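Local coordinates for protein TRAP-type C4-dicarboxylate:H+ symport system substrate-binding component DctP (Shewanella oneidensis, PDB 4MX6) that probably captures C4-dicarboxylates such as succinate in the periplasm and hands them to a TRAP-type proton symport system, at residues E38-K51 / L91-S103. Residues are numbered along the deposited sequence; the frame is centred on the assembly and turned at random. Where two conformers were deposited one is given.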
# COMPACT_ATOMS: atom_id res chain seq x y z
N GLU A 38 7.29 -23.83 10.71
CA GLU A 38 7.22 -23.05 9.48
C GLU A 38 6.32 -21.84 9.66
O GLU A 38 5.16 -21.97 10.05
CB GLU A 38 6.73 -23.89 8.31
CG GLU A 38 6.69 -23.12 6.98
CD GLU A 38 6.12 -23.92 5.83
OE1 GLU A 38 5.48 -24.97 6.09
OE2 GLU A 38 6.31 -23.52 4.66
N ILE A 39 6.89 -20.68 9.37
CA ILE A 39 6.17 -19.42 9.36
C ILE A 39 5.97 -19.02 7.90
O ILE A 39 6.94 -18.90 7.16
CB ILE A 39 7.01 -18.34 10.06
CG1 ILE A 39 7.14 -18.63 11.56
CG2 ILE A 39 6.39 -16.99 9.86
CD1 ILE A 39 8.13 -17.72 12.26
N LYS A 40 4.72 -18.86 7.47
CA LYS A 40 4.44 -18.45 6.09
C LYS A 40 4.15 -16.95 6.02
O LYS A 40 3.41 -16.43 6.85
CB LYS A 40 3.26 -19.23 5.53
CG LYS A 40 3.50 -20.71 5.47
CD LYS A 40 2.34 -21.46 4.82
CE LYS A 40 2.50 -22.96 4.98
NZ LYS A 40 1.47 -23.71 4.23
N PHE A 41 4.75 -16.29 5.02
CA PHE A 41 4.57 -14.86 4.76
C PHE A 41 4.15 -14.76 3.30
O PHE A 41 4.94 -15.08 2.41
CB PHE A 41 5.88 -14.13 5.00
CG PHE A 41 5.77 -12.61 5.08
CD1 PHE A 41 4.90 -11.88 4.29
CD2 PHE A 41 6.57 -11.93 5.95
CE1 PHE A 41 4.84 -10.50 4.40
CE2 PHE A 41 6.51 -10.56 6.06
CZ PHE A 41 5.65 -9.85 5.27
N SER A 42 2.91 -14.37 3.03
CA SER A 42 2.47 -14.20 1.65
C SER A 42 2.26 -12.74 1.33
O SER A 42 1.92 -11.94 2.20
CB SER A 42 1.20 -15.01 1.37
OG SER A 42 0.08 -14.58 2.13
N HIS A 43 2.44 -12.40 0.06
CA HIS A 43 2.13 -11.07 -0.42
C HIS A 43 1.87 -11.08 -1.92
O HIS A 43 2.01 -12.12 -2.59
CB HIS A 43 3.25 -10.09 -0.02
CG HIS A 43 4.57 -10.34 -0.67
ND1 HIS A 43 4.82 -9.95 -1.97
CD2 HIS A 43 5.71 -10.92 -0.21
CE1 HIS A 43 6.07 -10.27 -2.27
NE2 HIS A 43 6.63 -10.86 -1.23
N VAL A 44 1.48 -9.92 -2.45
CA VAL A 44 1.00 -9.82 -3.82
C VAL A 44 1.97 -9.13 -4.78
O VAL A 44 1.66 -8.99 -5.96
CB VAL A 44 -0.37 -9.09 -3.88
CG1 VAL A 44 -1.36 -9.80 -2.98
CG2 VAL A 44 -0.27 -7.60 -3.53
N VAL A 45 3.11 -8.66 -4.30
CA VAL A 45 4.03 -7.92 -5.15
C VAL A 45 5.18 -8.77 -5.70
O VAL A 45 5.38 -9.91 -5.30
CB VAL A 45 4.57 -6.64 -4.48
CG1 VAL A 45 3.40 -5.72 -4.10
CG2 VAL A 45 5.44 -6.93 -3.26
N ALA A 46 5.92 -8.19 -6.63
CA ALA A 46 7.13 -8.82 -7.14
C ALA A 46 8.20 -8.89 -6.05
O ALA A 46 8.17 -8.14 -5.07
CB ALA A 46 7.65 -8.06 -8.35
N GLU A 47 9.17 -9.77 -6.22
CA GLU A 47 10.23 -9.93 -5.24
C GLU A 47 11.09 -8.68 -5.11
O GLU A 47 11.48 -8.29 -4.00
CB GLU A 47 11.11 -11.13 -5.64
CG GLU A 47 12.33 -11.31 -4.77
CD GLU A 47 12.96 -12.66 -4.90
OE1 GLU A 47 12.21 -13.67 -4.88
OE2 GLU A 47 14.20 -12.72 -4.97
N ASN A 48 11.38 -8.02 -6.23
CA ASN A 48 12.38 -6.96 -6.25
C ASN A 48 11.71 -5.59 -6.03
O ASN A 48 11.70 -4.72 -6.90
CB ASN A 48 13.22 -7.01 -7.53
CG ASN A 48 14.03 -8.29 -7.63
OD1 ASN A 48 14.12 -9.07 -6.68
ND2 ASN A 48 14.64 -8.51 -8.78
N THR A 49 11.17 -5.45 -4.82
CA THR A 49 10.33 -4.32 -4.39
C THR A 49 10.55 -4.13 -2.89
O THR A 49 11.11 -5.01 -2.24
CB THR A 49 8.84 -4.64 -4.58
OG1 THR A 49 8.49 -5.78 -3.77
CG2 THR A 49 8.49 -4.90 -6.04
N PRO A 50 10.09 -3.00 -2.32
CA PRO A 50 10.28 -2.85 -0.86
C PRO A 50 9.63 -3.98 -0.04
O PRO A 50 10.29 -4.51 0.87
CB PRO A 50 9.67 -1.48 -0.55
CG PRO A 50 8.88 -1.09 -1.78
CD PRO A 50 9.59 -1.76 -2.92
N LYS A 51 8.39 -4.37 -0.33
CA LYS A 51 7.76 -5.43 0.45
C LYS A 51 8.39 -6.79 0.15
O LYS A 51 8.58 -7.60 1.06
CB LYS A 51 6.25 -5.46 0.21
CG LYS A 51 5.54 -6.60 0.91
CD LYS A 51 4.04 -6.35 1.10
CE LYS A 51 3.35 -5.97 -0.20
NZ LYS A 51 1.90 -5.75 0.01
N LEU A 91 -6.41 -15.18 9.48
CA LEU A 91 -7.22 -15.48 10.67
C LEU A 91 -7.47 -16.97 10.85
O LEU A 91 -7.68 -17.43 11.97
CB LEU A 91 -8.52 -14.68 10.65
CG LEU A 91 -8.27 -13.18 10.89
CD1 LEU A 91 -9.52 -12.36 10.60
CD2 LEU A 91 -7.79 -12.92 12.32
N LEU A 92 -7.43 -17.73 9.76
CA LEU A 92 -7.47 -19.19 9.84
C LEU A 92 -6.13 -19.82 10.23
O LEU A 92 -6.05 -21.02 10.45
CB LEU A 92 -7.89 -19.77 8.49
CG LEU A 92 -9.32 -19.48 8.02
CD1 LEU A 92 -9.51 -20.05 6.62
CD2 LEU A 92 -10.36 -20.05 8.97
N ASN A 93 -5.08 -19.00 10.31
CA ASN A 93 -3.71 -19.48 10.51
C ASN A 93 -3.20 -20.34 9.36
O ASN A 93 -2.34 -21.20 9.55
CB ASN A 93 -3.53 -20.16 11.87
CG ASN A 93 -2.08 -20.14 12.34
OD1 ASN A 93 -1.34 -19.19 12.11
ND2 ASN A 93 -1.66 -21.21 13.01
N ASP A 94 -3.71 -20.07 8.15
CA ASP A 94 -3.14 -20.66 6.94
C ASP A 94 -1.93 -19.86 6.44
O ASP A 94 -1.20 -20.33 5.57
CB ASP A 94 -4.20 -20.74 5.85
CG ASP A 94 -5.18 -21.87 6.07
OD1 ASP A 94 -4.84 -22.84 6.78
OD2 ASP A 94 -6.29 -21.79 5.49
N VAL A 95 -1.74 -18.67 7.00
CA VAL A 95 -0.54 -17.86 6.77
C VAL A 95 -0.33 -17.11 8.09
O VAL A 95 -1.29 -16.86 8.81
CB VAL A 95 -0.72 -16.91 5.53
CG1 VAL A 95 -1.84 -15.89 5.73
CG2 VAL A 95 0.57 -16.22 5.16
N GLN A 96 0.92 -16.76 8.40
CA GLN A 96 1.26 -16.18 9.70
C GLN A 96 1.56 -14.68 9.62
O GLN A 96 1.36 -13.97 10.61
CB GLN A 96 2.44 -16.94 10.31
CG GLN A 96 2.05 -18.31 10.86
CD GLN A 96 1.65 -19.30 9.77
OE1 GLN A 96 2.41 -19.55 8.83
NE2 GLN A 96 0.46 -19.87 9.91
N PHE A 97 2.06 -14.20 8.49
CA PHE A 97 2.30 -12.77 8.26
C PHE A 97 1.82 -12.37 6.88
O PHE A 97 2.08 -13.08 5.92
CB PHE A 97 3.79 -12.41 8.41
CG PHE A 97 4.34 -12.64 9.79
CD1 PHE A 97 4.24 -11.68 10.77
CD2 PHE A 97 4.91 -13.85 10.12
CE1 PHE A 97 4.73 -11.92 12.06
CE2 PHE A 97 5.39 -14.09 11.40
CZ PHE A 97 5.28 -13.12 12.35
N VAL A 98 1.14 -11.24 6.82
CA VAL A 98 0.82 -10.57 5.57
C VAL A 98 1.07 -9.08 5.77
O VAL A 98 1.24 -8.62 6.91
CB VAL A 98 -0.64 -10.85 5.10
CG1 VAL A 98 -0.80 -12.33 4.75
CG2 VAL A 98 -1.66 -10.43 6.15
N ALA A 99 1.11 -8.31 4.68
CA ALA A 99 1.36 -6.88 4.77
C ALA A 99 0.54 -6.14 3.71
O ALA A 99 1.08 -5.60 2.73
CB ALA A 99 2.85 -6.58 4.66
N PRO A 100 -0.79 -6.13 3.89
CA PRO A 100 -1.65 -5.46 2.92
C PRO A 100 -1.49 -3.96 2.94
O PRO A 100 -1.18 -3.36 3.97
CB PRO A 100 -3.08 -5.81 3.40
CG PRO A 100 -2.90 -6.91 4.43
CD PRO A 100 -1.56 -6.66 5.03
N SER A 101 -1.78 -3.35 1.80
CA SER A 101 -2.02 -1.93 1.75
C SER A 101 -2.98 -1.52 2.86
O SER A 101 -3.97 -2.20 3.13
CB SER A 101 -2.66 -1.58 0.41
OG SER A 101 -3.10 -0.23 0.42
N LEU A 102 -2.74 -0.34 3.42
CA LEU A 102 -3.61 0.26 4.42
C LEU A 102 -5.04 0.44 3.89
O LEU A 102 -5.95 0.59 4.69
CB LEU A 102 -3.01 1.59 4.91
CG LEU A 102 -1.68 1.42 5.65
CD1 LEU A 102 -0.92 2.72 5.75
CD2 LEU A 102 -1.90 0.85 7.04
N SER A 103 -5.20 0.45 2.56
CA SER A 103 -6.50 0.60 1.92
C SER A 103 -7.38 -0.63 2.01
O SER A 103 -8.56 -0.57 1.65
CB SER A 103 -6.30 0.86 0.42
OG SER A 103 -5.31 1.84 0.18
O HOH W 1 2.98 -22.36 8.47
O HOH W 2 -1.26 -22.66 4.21
O HOH W 3 0.49 -9.54 2.13
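Turned about its CB-CG bond (chi2 68°), the side chain of Gln-96 folds back to bring its amide to the backbone of Lys-40, while Phe-41, with CG anti to its own N (chi1 -167°), carries its ring to the backbone and CB of Phe-97. The amide is a worked example of a side-chain carbonyl taking a strand N-H as a neighbouring backbone carbonyl would. Its OE1 accepts Lys-40 N at 2.8 Å, in the carbonyl plane and with a nearly straight N-H (164°), and a water joins the same oxygen to Glu-38 O. On the other side NE2 donates to Asn-93 OD1 at 2.9 Å, so both ends of the amide are gripped and its rotation is fixed. Lys-40 O in turn receives two backbone donors, Gln-96 N and Phe-97 N. Beyond it, Ser-42 N reaches Phe-97 O at 3.3 Å, completing a single beta bridge between Phe-41 and Phe-97 on the flank of strand 37-42, whose other edge pairs with strand 70-75. Side chains fill in around this bridge: CB of Phe-97 sits over one face of the Phe-41 ring as a CH-pi contact, 3.9 Å from the centroid, and Ile-39 CG2 meets the Phe-97 ring in plane at its edge, 3.4 Å from CE2. A leucine in place of Gln-96 would probably leave Lys-40 N without its acceptor and Asn-93 OD1 without its amide donor. Farther along, water links Ser-42 O to Ala-99 N, and Lys-51 NZ donates to Ala-99 O at 2.8 Å. The carbonyl of Ala-99 probably helps to position this ligand-binding lysine, whose ammonium also makes a cation-pi contact with Tyr-246 and hydrogen-bonds the bound succinate, consistent with a cation placed to meet a dicarboxylate.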